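PDB 6DXU: glycosyl hydrolase family 2, TIM barrel domain protein from Parabacteroides merdae ATCC 43184, which probably hydrolyses beta-glucuronides as a glycoside hydrolase family 2 beta-glucuronidase of a human gut bacterium. Local coordinates for residues S566-V569 / R570-W574; H643-P646 / V647-G651; G45-W48 / E49-R52; A337-A340 / Q341-E345; Y368-S371 / E372-D376. All blocks are in the same frame, centred on the assembly; numbering follows the deposited sequence.

Contact 1: residues S566-V569 / R570-W574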
loop_
_atom_site.group_PDB
_atom_site.type_symbol
_atom_site.label_atom_id
_atom_site.label_comp_id
_atom_site.label_asym_id
_atom_site.label_seq_id
_atom_site.Cartn_x
_atom_site.Cartn_y
_atom_site.Cartn_z
ATOM N N SER D 566 10.487 41.832 -40.715
ATOM C CA SER D 566 11.368 42.104 -41.846
ATOM C C SER D 566 12.580 41.185 -41.842
ATOM O O SER D 566 13.024 40.731 -42.904
ATOM C CB SER D 566 11.798 43.575 -41.820
ATOM O OG SER D 566 10.667 44.418 -41.599
ATOM N N TYR D 567 13.122 40.896 -40.661
ATOM C CA TYR D 567 14.263 39.991 -40.571
ATOM C C TYR D 567 13.860 38.554 -40.894
ATOM O O TYR D 567 14.535 37.875 -41.678
ATOM C CB TYR D 567 14.889 40.070 -39.180
ATOM C CG TYR D 567 16.044 39.108 -39.001
ATOM C CD1 TYR D 567 17.273 39.355 -39.598
ATOM C CD2 TYR D 567 15.897 37.936 -38.261
ATOM C CE1 TYR D 567 18.334 38.477 -39.450
ATOM C CE2 TYR D 567 16.956 37.043 -38.111
ATOM C CZ TYR D 567 18.173 37.323 -38.718
ATOM O OH TYR D 567 19.235 36.452 -38.591
ATOM N N VAL D 568 12.763 38.065 -40.302
ATOM C CA VAL D 568 12.452 36.648 -40.485
ATOM C C VAL D 568 12.019 36.374 -41.921
ATOM O O VAL D 568 12.250 35.277 -42.445
ATOM C CB VAL D 568 11.414 36.144 -39.458
ATOM C CG1 VAL D 568 10.011 36.524 -39.853
ATOM C CG2 VAL D 568 11.532 34.621 -39.312
ATOM N N VAL D 569 11.410 37.351 -42.590
ATOM C CA VAL D 569 11.069 37.170 -43.994
ATOM C C VAL D 569 12.332 36.933 -44.810
ATOM O O VAL D 569 12.366 36.070 -45.695
ATOM C CB VAL D 569 10.264 38.381 -44.500
ATOM C CG1 VAL D 569 10.352 38.500 -46.016
ATOM C CG2 VAL D 569 8.805 38.240 -44.069
ATOM N N ARG D 570 13.395 37.676 -44.506
ATOM C CA ARG D 570 14.644 37.487 -45.235
ATOM C C ARG D 570 15.312 36.173 -44.856
ATOM O O ARG D 570 15.949 35.531 -45.699
ATOM C CB ARG D 570 15.581 38.667 -44.984
ATOM C CG ARG D 570 15.065 39.955 -45.633
ATOM C CD ARG D 570 15.943 41.157 -45.339
ATOM N NE ARG D 570 15.450 42.328 -46.070
ATOM C CZ ARG D 570 16.017 42.830 -47.166
ATOM N NH1 ARG D 570 17.117 42.282 -47.672
ATOM N NH2 ARG D 570 15.482 43.892 -47.752
ATOM N N LEU D 571 15.198 35.777 -43.586
ATOM C CA LEU D 571 15.765 34.502 -43.153
ATOM C C LEU D 571 15.071 33.322 -43.828
ATOM O O LEU D 571 15.729 32.368 -44.260
ATOM C CB LEU D 571 15.667 34.380 -41.627
ATOM C CG LEU D 571 16.199 33.097 -40.954
ATOM C CD1 LEU D 571 16.732 33.417 -39.567
ATOM C CD2 LEU D 571 15.131 31.985 -40.859
ATOM N N ILE D 572 13.740 33.349 -43.895
ATOM C CA ILE D 572 13.015 32.249 -44.523
ATOM C C ILE D 572 13.309 32.194 -46.017
ATOM O O ILE D 572 13.548 31.115 -46.583
ATOM C CB ILE D 572 11.506 32.387 -44.249
ATOM C CG1 ILE D 572 11.245 32.165 -42.750
ATOM C CG2 ILE D 572 10.695 31.421 -45.127
ATOM C CD1 ILE D 572 9.853 32.633 -42.304
ATOM N N ASP D 573 13.259 33.358 -46.675
ATOM C CA ASP D 573 13.593 33.483 -48.092
ATOM C C ASP D 573 14.906 32.768 -48.391
ATOM O O ASP D 573 14.994 31.943 -49.309
ATOM C CB ASP D 573 13.664 34.985 -48.428
ATOM C CG ASP D 573 13.817 35.294 -49.914
ATOM O OD1 ASP D 573 14.109 34.406 -50.744
ATOM O OD2 ASP D 573 13.636 36.486 -50.247
ATOM N N TRP D 574 15.926 33.050 -47.585
ATOM C CA TRP D 574 17.239 32.450 -47.799
ATOM C C TRP D 574 17.180 30.927 -47.709
ATOM O O TRP D 574 17.647 30.222 -48.616
ATOM C CB TRP D 574 18.237 33.005 -46.782
ATOM C CG TRP D 574 19.596 32.434 -46.989
ATOM C CD1 TRP D 574 20.127 31.320 -46.394
ATOM C CD2 TRP D 574 20.581 32.900 -47.918
ATOM N NE1 TRP D 574 21.392 31.085 -46.875
ATOM C CE2 TRP D 574 21.693 32.037 -47.817
ATOM C CE3 TRP D 574 20.635 33.971 -48.818
ATOM C CZ2 TRP D 574 22.849 32.217 -48.571
ATOM C CZ3 TRP D 574 21.783 34.146 -49.574
ATOM C CH2 TRP D 574 22.878 33.271 -49.442
HETATM O O HOH W 1 12.975 42.920 -45.084
#

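Contact 2: residues H643-P646 / V647-G651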
loop_
_atom_site.group_PDB
_atom_site.type_symbol
_atom_site.label_atom_id
_atom_site.label_comp_id
_atom_site.label_asym_id
_atom_site.label_seq_id
_atom_site.Cartn_x
_atom_site.Cartn_y
_atom_site.Cartn_z
ATOM N N HIS D 643 1.782 44.472 -45.765
ATOM C CA HIS D 643 0.350 44.661 -45.543
ATOM C C HIS D 643 0.053 45.231 -44.159
ATOM O O HIS D 643 -0.892 46.015 -44.009
ATOM C CB HIS D 643 -0.390 43.340 -45.739
ATOM C CG HIS D 643 -0.695 43.029 -47.169
ATOM N ND1 HIS D 643 -1.980 42.882 -47.640
ATOM C CD2 HIS D 643 0.119 42.863 -48.239
ATOM C CE1 HIS D 643 -1.948 42.620 -48.935
ATOM N NE2 HIS D 643 -0.686 42.600 -49.323
ATOM N N THR D 644 0.849 44.875 -43.141
ATOM C CA THR D 644 0.655 45.373 -41.780
ATOM C C THR D 644 1.697 46.418 -41.405
ATOM O O THR D 644 2.032 46.570 -40.232
ATOM C CB THR D 644 0.691 44.236 -40.750
ATOM O OG1 THR D 644 1.965 43.565 -40.798
ATOM C CG2 THR D 644 -0.430 43.236 -41.017
ATOM N N TRP D 645 2.233 47.132 -42.396
ATOM C CA TRP D 645 3.278 48.134 -42.192
ATOM C C TRP D 645 2.707 49.470 -42.648
ATOM O O TRP D 645 2.854 49.842 -43.823
ATOM C CB TRP D 645 4.533 47.772 -42.979
ATOM C CG TRP D 645 5.736 48.590 -42.630
ATOM C CD1 TRP D 645 5.837 49.506 -41.641
ATOM C CD2 TRP D 645 7.020 48.541 -43.274
ATOM N NE1 TRP D 645 7.114 50.028 -41.610
ATOM C CE2 TRP D 645 7.856 49.452 -42.606
ATOM C CE3 TRP D 645 7.545 47.794 -44.338
ATOM C CZ2 TRP D 645 9.190 49.654 -42.969
ATOM C CZ3 TRP D 645 8.868 48.002 -44.705
ATOM C CH2 TRP D 645 9.675 48.930 -44.017
ATOM N N PRO D 646 2.046 50.222 -41.762
ATOM C CA PRO D 646 1.305 51.409 -42.225
ATOM C C PRO D 646 2.180 52.615 -42.548
ATOM O O PRO D 646 1.834 53.421 -43.428
ATOM C CB PRO D 646 0.363 51.707 -41.050
ATOM C CG PRO D 646 1.050 51.154 -39.862
ATOM C CD PRO D 646 1.753 49.902 -40.352
ATOM N N VAL D 647 3.316 52.755 -41.866
ATOM C CA VAL D 647 4.162 53.936 -42.006
ATOM C C VAL D 647 5.609 53.506 -42.228
ATOM O O VAL D 647 6.249 52.959 -41.317
ATOM C CB VAL D 647 4.064 54.875 -40.795
ATOM C CG1 VAL D 647 4.717 56.209 -41.141
ATOM C CG2 VAL D 647 2.606 55.089 -40.387
ATOM N N ARG D 648 6.126 53.765 -43.428
ATOM C CA ARG D 648 7.549 53.652 -43.719
ATOM C C ARG D 648 8.263 54.973 -43.421
ATOM O O ARG D 648 7.635 55.999 -43.131
ATOM C CB ARG D 648 7.758 53.241 -45.170
ATOM C CG ARG D 648 7.303 51.822 -45.466
ATOM C CD ARG D 648 7.846 51.351 -46.824
ATOM N NE ARG D 648 9.267 51.041 -46.720
ATOM C CZ ARG D 648 9.948 50.318 -47.605
ATOM N NH1 ARG D 648 9.336 49.827 -48.672
ATOM N NH2 ARG D 648 11.240 50.078 -47.403
ATOM N N TRP D 649 9.594 54.953 -43.483
ATOM C CA TRP D 649 10.324 56.165 -43.139
ATOM C C TRP D 649 11.689 56.199 -43.819
ATOM O O TRP D 649 12.198 55.189 -44.314
ATOM C CB TRP D 649 10.474 56.325 -41.616
ATOM C CG TRP D 649 11.358 55.316 -40.945
ATOM C CD1 TRP D 649 12.701 55.417 -40.743
ATOM C CD2 TRP D 649 10.955 54.069 -40.357
ATOM N NE1 TRP D 649 13.168 54.305 -40.084
ATOM C CE2 TRP D 649 12.117 53.462 -39.831
ATOM C CE3 TRP D 649 9.729 53.407 -40.229
ATOM C CZ2 TRP D 649 12.091 52.217 -39.190
ATOM C CZ3 TRP D 649 9.701 52.170 -39.580
ATOM C CH2 TRP D 649 10.879 51.585 -39.080
ATOM N N GLY D 650 12.268 57.391 -43.845
ATOM C CA GLY D 650 13.567 57.607 -44.442
ATOM C C GLY D 650 13.663 59.028 -44.963
ATOM O O GLY D 650 12.831 59.876 -44.661
ATOM N N GLY D 651 14.689 59.266 -45.778
ATOM C CA GLY D 651 14.885 60.587 -46.326
ATOM C C GLY D 651 13.946 60.896 -47.469
ATOM O O GLY D 651 13.405 60.009 -48.136
#

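Contact 3: residues G45-W48 / E49-R52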
loop_
_atom_site.group_PDB
_atom_site.type_symbol
_atom_site.label_atom_id
_atom_site.label_comp_id
_atom_site.label_asym_id
_atom_site.label_seq_id
_atom_site.Cartn_x
_atom_site.Cartn_y
_atom_site.Cartn_z
ATOM N N GLY D 45 -12.804 18.025 -1.649
ATOM C CA GLY D 45 -12.365 17.218 -0.511
ATOM C C GLY D 45 -12.653 15.735 -0.609
ATOM O O GLY D 45 -12.236 14.959 0.257
ATOM N N GLY D 46 -13.343 15.323 -1.659
ATOM C CA GLY D 46 -13.773 13.955 -1.886
ATOM C C GLY D 46 -14.917 13.967 -2.874
ATOM O O GLY D 46 -15.571 14.987 -3.077
ATOM N N ILE D 47 -15.158 12.807 -3.499
ATOM C CA ILE D 47 -16.172 12.742 -4.560
ATOM C C ILE D 47 -17.545 13.142 -4.030
ATOM O O ILE D 47 -18.372 13.676 -4.776
ATOM C CB ILE D 47 -16.196 11.333 -5.206
ATOM C CG1 ILE D 47 -17.172 11.273 -6.400
ATOM C CG2 ILE D 47 -16.561 10.282 -4.187
ATOM C CD1 ILE D 47 -16.915 12.326 -7.481
ATOM N N TRP D 48 -17.805 12.923 -2.736
ATOM C CA TRP D 48 -19.111 13.292 -2.190
ATOM C C TRP D 48 -19.437 14.773 -2.410
ATOM O O TRP D 48 -20.610 15.137 -2.577
ATOM C CB TRP D 48 -19.170 12.948 -0.700
ATOM C CG TRP D 48 -20.531 13.208 -0.102
ATOM C CD1 TRP D 48 -20.828 14.068 0.920
ATOM C CD2 TRP D 48 -21.764 12.581 -0.472
ATOM N NE1 TRP D 48 -22.176 14.024 1.198
ATOM C CE2 TRP D 48 -22.776 13.131 0.348
ATOM C CE3 TRP D 48 -22.120 11.630 -1.442
ATOM C CZ2 TRP D 48 -24.114 12.754 0.242
ATOM C CZ3 TRP D 48 -23.448 11.257 -1.547
ATOM C CH2 TRP D 48 -24.432 11.821 -0.715
ATOM N N GLU D 49 -18.428 15.649 -2.396
ATOM C CA GLU D 49 -18.706 17.068 -2.583
ATOM C C GLU D 49 -19.257 17.362 -3.972
ATOM O O GLU D 49 -19.955 18.365 -4.151
ATOM C CB GLU D 49 -17.449 17.909 -2.325
ATOM C CG GLU D 49 -16.998 17.911 -0.848
ATOM C CD GLU D 49 -16.015 19.038 -0.521
ATOM O OE1 GLU D 49 -15.234 19.429 -1.412
ATOM O OE2 GLU D 49 -15.992 19.499 0.647
ATOM N N ALA D 50 -18.962 16.519 -4.957
ATOM C CA ALA D 50 -19.466 16.758 -6.299
ATOM C C ALA D 50 -20.932 16.378 -6.462
ATOM O O ALA D 50 -21.598 16.922 -7.360
ATOM C CB ALA D 50 -18.629 15.993 -7.334
ATOM N N VAL D 51 -21.449 15.476 -5.626
ATOM C CA VAL D 51 -22.765 14.874 -5.837
ATOM C C VAL D 51 -23.702 15.031 -4.644
ATOM O O VAL D 51 -24.867 14.623 -4.730
ATOM C CB VAL D 51 -22.639 13.383 -6.206
ATOM C CG1 VAL D 51 -21.861 13.224 -7.513
ATOM C CG2 VAL D 51 -21.971 12.600 -5.069
ATOM N N ARG D 52 -23.247 15.612 -3.534
ATOM C CA ARG D 52 -24.091 15.691 -2.349
ATOM C C ARG D 52 -25.223 16.705 -2.538
ATOM O O ARG D 52 -25.104 17.650 -3.326
ATOM C CB ARG D 52 -23.253 16.079 -1.128
ATOM C CG ARG D 52 -22.622 17.479 -1.201
ATOM C CD ARG D 52 -21.761 17.694 0.038
ATOM N NE ARG D 52 -20.991 18.931 0.008
ATOM C CZ ARG D 52 -20.147 19.276 0.973
ATOM N NH1 ARG D 52 -19.999 18.479 2.027
ATOM N NH2 ARG D 52 -19.449 20.399 0.882
#

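Contact 4: residues A337-A340 / Q341-E345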
loop_
_atom_site.group_PDB
_atom_site.type_symbol
_atom_site.label_atom_id
_atom_site.label_comp_id
_atom_site.label_asym_id
_atom_site.label_seq_id
_atom_site.Cartn_x
_atom_site.Cartn_y
_atom_site.Cartn_z
ATOM N N ALA D 337 -5.672 31.024 -29.711
ATOM C CA ALA D 337 -6.116 32.222 -29.018
ATOM C C ALA D 337 -7.462 31.988 -28.340
ATOM O O ALA D 337 -8.385 31.421 -28.933
ATOM C CB ALA D 337 -6.217 33.387 -30.017
ATOM N N GLY D 338 -7.556 32.403 -27.082
ATOM C CA GLY D 338 -8.794 32.358 -26.340
ATOM C C GLY D 338 -9.146 31.029 -25.695
ATOM O O GLY D 338 -9.975 31.014 -24.779
ATOM N N VAL D 339 -8.543 29.918 -26.122
ATOM C CA VAL D 339 -8.994 28.592 -25.705
ATOM C C VAL D 339 -7.850 27.688 -25.261
ATOM O O VAL D 339 -8.096 26.587 -24.759
ATOM C CB VAL D 339 -9.784 27.910 -26.843
ATOM C CG1 VAL D 339 -10.996 28.728 -27.222
ATOM C CG2 VAL D 339 -8.882 27.657 -28.047
ATOM N N ALA D 340 -6.602 28.126 -25.441
ATOM C CA ALA D 340 -5.421 27.292 -25.120
ATOM C C ALA D 340 -5.568 25.981 -25.888
ATOM O O ALA D 340 -5.846 26.009 -27.101
ATOM C CB ALA D 340 -5.264 27.138 -23.598
ATOM N N GLN D 341 -5.436 24.815 -25.240
ATOM C CA GLN D 341 -5.450 23.561 -25.987
ATOM C C GLN D 341 -6.842 23.181 -26.494
ATOM O O GLN D 341 -6.949 22.299 -27.353
ATOM C CB GLN D 341 -4.870 22.417 -25.126
ATOM C CG GLN D 341 -4.645 21.124 -25.943
ATOM C CD GLN D 341 -3.515 20.272 -25.395
ATOM O OE1 GLN D 341 -2.911 20.596 -24.369
ATOM N NE2 GLN D 341 -3.226 19.172 -26.078
ATOM N N ALA D 342 -7.906 23.837 -26.018
ATOM C CA ALA D 342 -9.285 23.423 -26.312
ATOM C C ALA D 342 -9.778 23.909 -27.687
ATOM O O ALA D 342 -10.775 24.628 -27.812
ATOM C CB ALA D 342 -10.199 23.920 -25.201
ATOM N N MET D 343 -9.093 23.467 -28.739
ATOM C CA MET D 343 -9.516 23.803 -30.104
ATOM C C MET D 343 -10.683 22.932 -30.552
ATOM O O MET D 343 -10.753 21.744 -30.220
ATOM C CB MET D 343 -8.356 23.641 -31.078
ATOM C CG MET D 343 -7.200 24.592 -30.784
ATOM S SD MET D 343 -5.864 24.469 -31.989
ATOM C CE MET D 343 -6.647 25.178 -33.447
ATOM N N THR D 344 -11.599 23.525 -31.317
ATOM C CA THR D 344 -12.723 22.790 -31.867
ATOM C C THR D 344 -12.344 22.174 -33.214
ATOM O O THR D 344 -11.332 22.518 -33.824
ATOM C CB THR D 344 -13.932 23.696 -32.060
ATOM O OG1 THR D 344 -13.616 24.679 -33.054
ATOM C CG2 THR D 344 -14.330 24.363 -30.730
ATOM N N GLU D 345 -13.192 21.266 -33.690
ATOM C CA GLU D 345 -12.943 20.671 -35.003
ATOM C C GLU D 345 -12.873 21.738 -36.097
ATOM O O GLU D 345 -12.013 21.675 -36.980
ATOM C CB GLU D 345 -14.021 19.642 -35.343
ATOM C CG GLU D 345 -13.838 19.106 -36.765
ATOM C CD GLU D 345 -14.746 17.950 -37.117
ATOM O OE1 GLU D 345 -15.628 17.613 -36.312
ATOM O OE2 GLU D 345 -14.559 17.362 -38.205
#

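Contact 5: residues Y368-S371 / E372-D376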
loop_
_atom_site.group_PDB
_atom_site.type_symbol
_atom_site.label_atom_id
_atom_site.label_comp_id
_atom_site.label_asym_id
_atom_site.label_seq_id
_atom_site.Cartn_x
_atom_site.Cartn_y
_atom_site.Cartn_z
ATOM N N TYR D 368 4.077 15.739 -29.125
ATOM C CA TYR D 368 3.151 14.771 -28.541
ATOM C C TYR D 368 2.152 14.295 -29.586
ATOM O O TYR D 368 2.020 14.873 -30.672
ATOM C CB TYR D 368 2.418 15.371 -27.319
ATOM C CG TYR D 368 2.008 16.810 -27.564
ATOM C CD1 TYR D 368 0.920 17.116 -28.368
ATOM C CD2 TYR D 368 2.726 17.870 -26.997
ATOM C CE1 TYR D 368 0.544 18.446 -28.608
ATOM C CE2 TYR D 368 2.364 19.196 -27.236
ATOM C CZ TYR D 368 1.269 19.481 -28.033
ATOM O OH TYR D 368 0.929 20.815 -28.263
ATOM N N GLN D 369 1.474 13.193 -29.247
ATOM C CA GLN D 369 0.367 12.710 -30.057
ATOM C C GLN D 369 -0.714 13.778 -30.115
ATOM O O GLN D 369 -1.021 14.424 -29.107
ATOM C CB GLN D 369 -0.196 11.421 -29.452
ATOM C CG GLN D 369 -1.434 10.878 -30.170
ATOM C CD GLN D 369 -1.970 9.596 -29.531
ATOM O OE1 GLN D 369 -1.264 8.907 -28.775
ATOM N NE2 GLN D 369 -3.225 9.279 -29.820
ATOM N N GLN D 370 -1.302 13.977 -31.290
ATOM C CA GLN D 370 -2.289 15.037 -31.422
ATOM C C GLN D 370 -3.662 14.447 -31.712
ATOM O O GLN D 370 -3.805 13.250 -31.957
ATOM C CB GLN D 370 -1.849 16.044 -32.496
ATOM C CG GLN D 370 -0.649 16.859 -32.003
ATOM C CD GLN D 370 -0.480 18.194 -32.710
ATOM O OE1 GLN D 370 -1.270 18.559 -33.586
ATOM N NE2 GLN D 370 0.553 18.932 -32.325
ATOM N N SER D 371 -4.687 15.303 -31.628
ATOM C CA SER D 371 -6.056 14.881 -31.906
ATOM C C SER D 371 -6.144 14.070 -33.196
ATOM O O SER D 371 -5.535 14.422 -34.211
ATOM C CB SER D 371 -6.955 16.114 -32.034
ATOM O OG SER D 371 -8.200 15.766 -32.594
ATOM N N GLU D 372 -6.947 13.002 -33.173
ATOM C CA GLU D 372 -7.139 12.228 -34.396
ATOM C C GLU D 372 -7.781 13.052 -35.511
ATOM O O GLU D 372 -7.645 12.694 -36.682
ATOM C CB GLU D 372 -7.980 10.974 -34.139
ATOM C CG GLU D 372 -7.961 10.007 -35.352
ATOM C CD GLU D 372 -7.818 8.543 -34.974
ATOM O OE1 GLU D 372 -8.353 8.139 -33.919
ATOM O OE2 GLU D 372 -7.160 7.793 -35.729
ATOM N N ILE D 373 -8.489 14.135 -35.180
ATOM C CA ILE D 373 -8.996 15.038 -36.216
ATOM C C ILE D 373 -7.845 15.573 -37.062
ATOM O O ILE D 373 -7.947 15.666 -38.296
ATOM C CB ILE D 373 -9.808 16.179 -35.572
ATOM C CG1 ILE D 373 -11.075 15.623 -34.911
ATOM C CG2 ILE D 373 -10.163 17.262 -36.611
ATOM C CD1 ILE D 373 -11.731 16.617 -33.950
ATOM N N ILE D 374 -6.731 15.921 -36.414
ATOM C CA ILE D 374 -5.555 16.404 -37.132
ATOM C C ILE D 374 -5.013 15.315 -38.052
ATOM O O ILE D 374 -4.704 15.563 -39.224
ATOM C CB ILE D 374 -4.476 16.878 -36.145
ATOM C CG1 ILE D 374 -4.978 18.051 -35.293
ATOM C CG2 ILE D 374 -3.187 17.263 -36.902
ATOM C CD1 ILE D 374 -5.321 19.317 -36.114
ATOM N N LEU D 375 -4.896 14.087 -37.543
ATOM C CA LEU D 375 -4.360 13.016 -38.381
ATOM C C LEU D 375 -5.264 12.745 -39.571
ATOM O O LEU D 375 -4.779 12.515 -40.685
ATOM C CB LEU D 375 -4.159 11.740 -37.561
ATOM C CG LEU D 375 -2.879 12.168 -36.861
ATOM C CD1 LEU D 375 -3.102 12.519 -35.410
ATOM C CD2 LEU D 375 -1.712 11.238 -37.129
ATOM N N ASP D 376 -6.579 12.730 -39.349
ATOM C CA ASP D 376 -7.500 12.556 -40.462
ATOM C C ASP D 376 -7.326 13.667 -41.491
ATOM O O ASP D 376 -7.423 13.427 -42.702
ATOM C CB ASP D 376 -8.947 12.516 -39.966
ATOM C CG ASP D 376 -9.346 11.182 -39.348
ATOM O OD1 ASP D 376 -8.692 10.142 -39.581
ATOM O OD2 ASP D 376 -10.378 11.178 -38.645
#

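Contact 1: residues S566-V569 / R570-W574
L571 and Y567 meet one turn apart on helix 565-579, and the backbone bonds along it run from each amide to the carbonyl four residues back. L571 N gives a bond of 2.9 Å to Y567 O, I572 N one of 2.8 Å to V568 O, and D573 N one to V569 O, each the i to i+4 step of an alpha helix. The bond from R570 N to S566 O is weak at 3.5 Å. That carbonyl has a second partner, a water that donates to S566 O and accepts from R570 NE at 2.7 Å, lying at the edge of the guanidinium and in its plane. R570 reaches the water because its chain runs extended from CG to NE, laying CG and CD alongside S566 O; its NH2 then forms a salt bridge with E657.

The apolar contacts are lighter. L571 CD1 comes obliquely to Y567 CE2 at 3.9 Å, while the phenol OH is bound to G487 O. V568 and I572 lie side by side and point the same way, V568 CG2 standing 4.0 Å from I572 CD1. I572 and V569 also pack on V627 of helix 623-632.

Most of these residues are buried, and the polar side chains find partners: S566 OG with Y641 and D573 with A688 N and Y631. The water thus links S566 O to R570 NE where the direct backbone bond is weak, and the arginine's charge is answered by E657.

Contact 2: residues H643-P646 / V647-G651
The edge strand 647-649 of a five-stranded mixed sheet begins here, and W645, in the loop that leads into it, folds its indole back under R648. The main interaction is a CH-pi contact: R648 CG sits over the six-membered ring of W645, 3.7 Å from its centroid and 11° off the ring normal. From there the arginine turns about its CG-CD bond (chi3 75°), which keeps its outer end above the same ring, with NE 3.5 Å from W645 CH2. The two flat groups are 31° apart, so the guanidinium leans over the rim of the indole and does not lie parallel to it. Its charge goes to E526 in a salt bridge through NH2, while NH1 binds E657 O and Y697 OH; these bonds fix the rotation of the group that lies over the tryptophan.

On the backbone side, W645 NE1 stands 3.1 Å from V647 O. P646 CB meets V647 CG2 at 4.1 Å, a small apolar contact where the chain enters the strand. Beyond it, the strand pairs in parallel with strand 715-726, R648 bonding through its backbone to E724 and Q726.

The second tryptophan takes the edge of the first. With its CG between the backbone N and the carbonyl carbon (chi1 68°), W649 turns its six-membered ring back toward W645, and its CZ3 lies near the indole plane, 3.9 Å from W645 NE1.

Contact 3: residues G45-W48 / E49-R52
E49 OE1 is gripped by two groups: G45 N, at 2.8 Å and nearly straight (175°), and R172 of the second subunit, which forms a salt bridge with it. The amide arrives from above the carboxylate plane. Because the glutamate is extended beyond CG, its carboxylate reaches back to the loop that precedes the weakly bonded helix 48-51. That helix is held by successive three-residue steps, E49 N to G46 O, A50 N to I47 O at 2.9 Å and V51 N to W48 O.

The W48 indole lies across the side chains of V51 and R52. R52 CB sits over its five-membered ring, 3.5 Å from the centroid, a CH-pi contact, and V51 CG2 approaches W48 CE3 at 3.8 Å. The guanidinium of R52 carries on past the ring, its plane 81° from the indole. W48 NE1 bonds N435 of the second subunit, and R52 NH1 donates to N435 O and forms a salt bridge with D436 of that subunit. Without the W48 indole, as with an alanine here, R52 CB is likely to lose its aromatic support and N435 of the neighbouring subunit its donor.

E49 and R52 also attract each other by charge alone, NH2 to OE2. This turn of the sugar-binding domain region thus brings charged and aromatic groups to a subunit interface.

Contact 4: residues A337-A340 / Q341-E345
V339 and A342 close a type II' beta turn, with A340 and Q341 at its corners. Its polar side is one backbone hydrogen bond, A342 N to V339 O at 3.0 Å, in which the donor stands above the carbonyl plane. A340 takes the first corner with phi 55° and psi -129°, a conformation more often left to glycine. Straight after it the chain folds again: A342 is the centre of an inverse gamma turn, M343 N bonding Q341 O at 2.8 Å. Two tight turns in a row thus bring the loop from strand 323-331 round to helix 345-357, where T344 stands at the N-cap and its OG1 takes the amide of M347.

The apolar contacts are loose and lie along the turn. V339 CB faces A342 CB at 4.3 Å, and V339 CG2 meets M343 CG at 4.4 Å. V339 CG2 lies nearer the backbone, 3.6 Å from A342 O. M343 CG also passes 4.2 Å from A340 O, and the methionine goes on to pack against R332. The methyl of A340 rests on C73 and Y187.

Q341 sends its amide away from the turn to E334. With CG opposite the backbone N (chi1 -171°) and the chain extended, NE2 reaches that carboxylate. In this buried part of the TIM barrel region the loop's shape therefore rests on main-chain bonds, while its amide and hydroxyl groups are spent on partners beyond the turn.

Contact 5: residues Y368-S371 / E372-D376
S371 meets the first turn of helix 372-381 with both its hydroxyl and its carbonyl. Its CB lies 4.0 Å from I373 N and 4.3 Å from I374 CG1, on the flank of the turn. The next atom, OG, is turned opposite the backbone N (chi1 167°), which carries it forward over the start of the helix; there it accepts a hydrogen bond from I373 N at 3.1 Å, with an N-H...O angle of 142°. The same oxygen touches the isoleucine it caps, 3.4 Å from I373 CB, with CG1 and CD1 of that side chain following alongside.

This is an N-cap: S371 is the last residue before the helix, and its side chain satisfies an amide that the first turn leaves without a carbonyl partner. The helix follows strand 362-364 in the TIM barrel region, and M348 of helix 345-357 packs on S371, I373 and I374. Were the serine an alanine, the I373 amide would probably be left without its capping oxygen and the first turn could fray.

The carbonyl of S371 is shared as well. It receives weak bonds from I374 N and from L375 N, and L375 CD1 lies 3.3 Å from S371 O. Before the cap, Q370 crosses I374 obliquely, its OE1 4.0 Å from I374 CG2. That oxygen is bonded to R332, and S371 N is bonded to E334. E372, the first residue of the helix, bonds H419 through OE2.

In the fold
Contacts 1, 4 and 5 are mostly buried, while contacts 2 and 3 are only partly so, and contact 3 alone reaches another subunit. Contacts 4 and 5 are neighbours in the TIM barrel region: E345 CB touches I373 CD1 at 4.0 Å, and both lead into helices with a capped start, by T344 after two tight turns in contact 4 and by S371 in contact 5. Contacts 1 and 2 have centres about 18 Å apart, and E657 serves both, pairing with R570 through its carboxylate and with R648 through its carbonyl. Contacts 2 and 3 each set an arginine against a tryptophan, but the first lies beside a sheet edge and the second at a subunit interface.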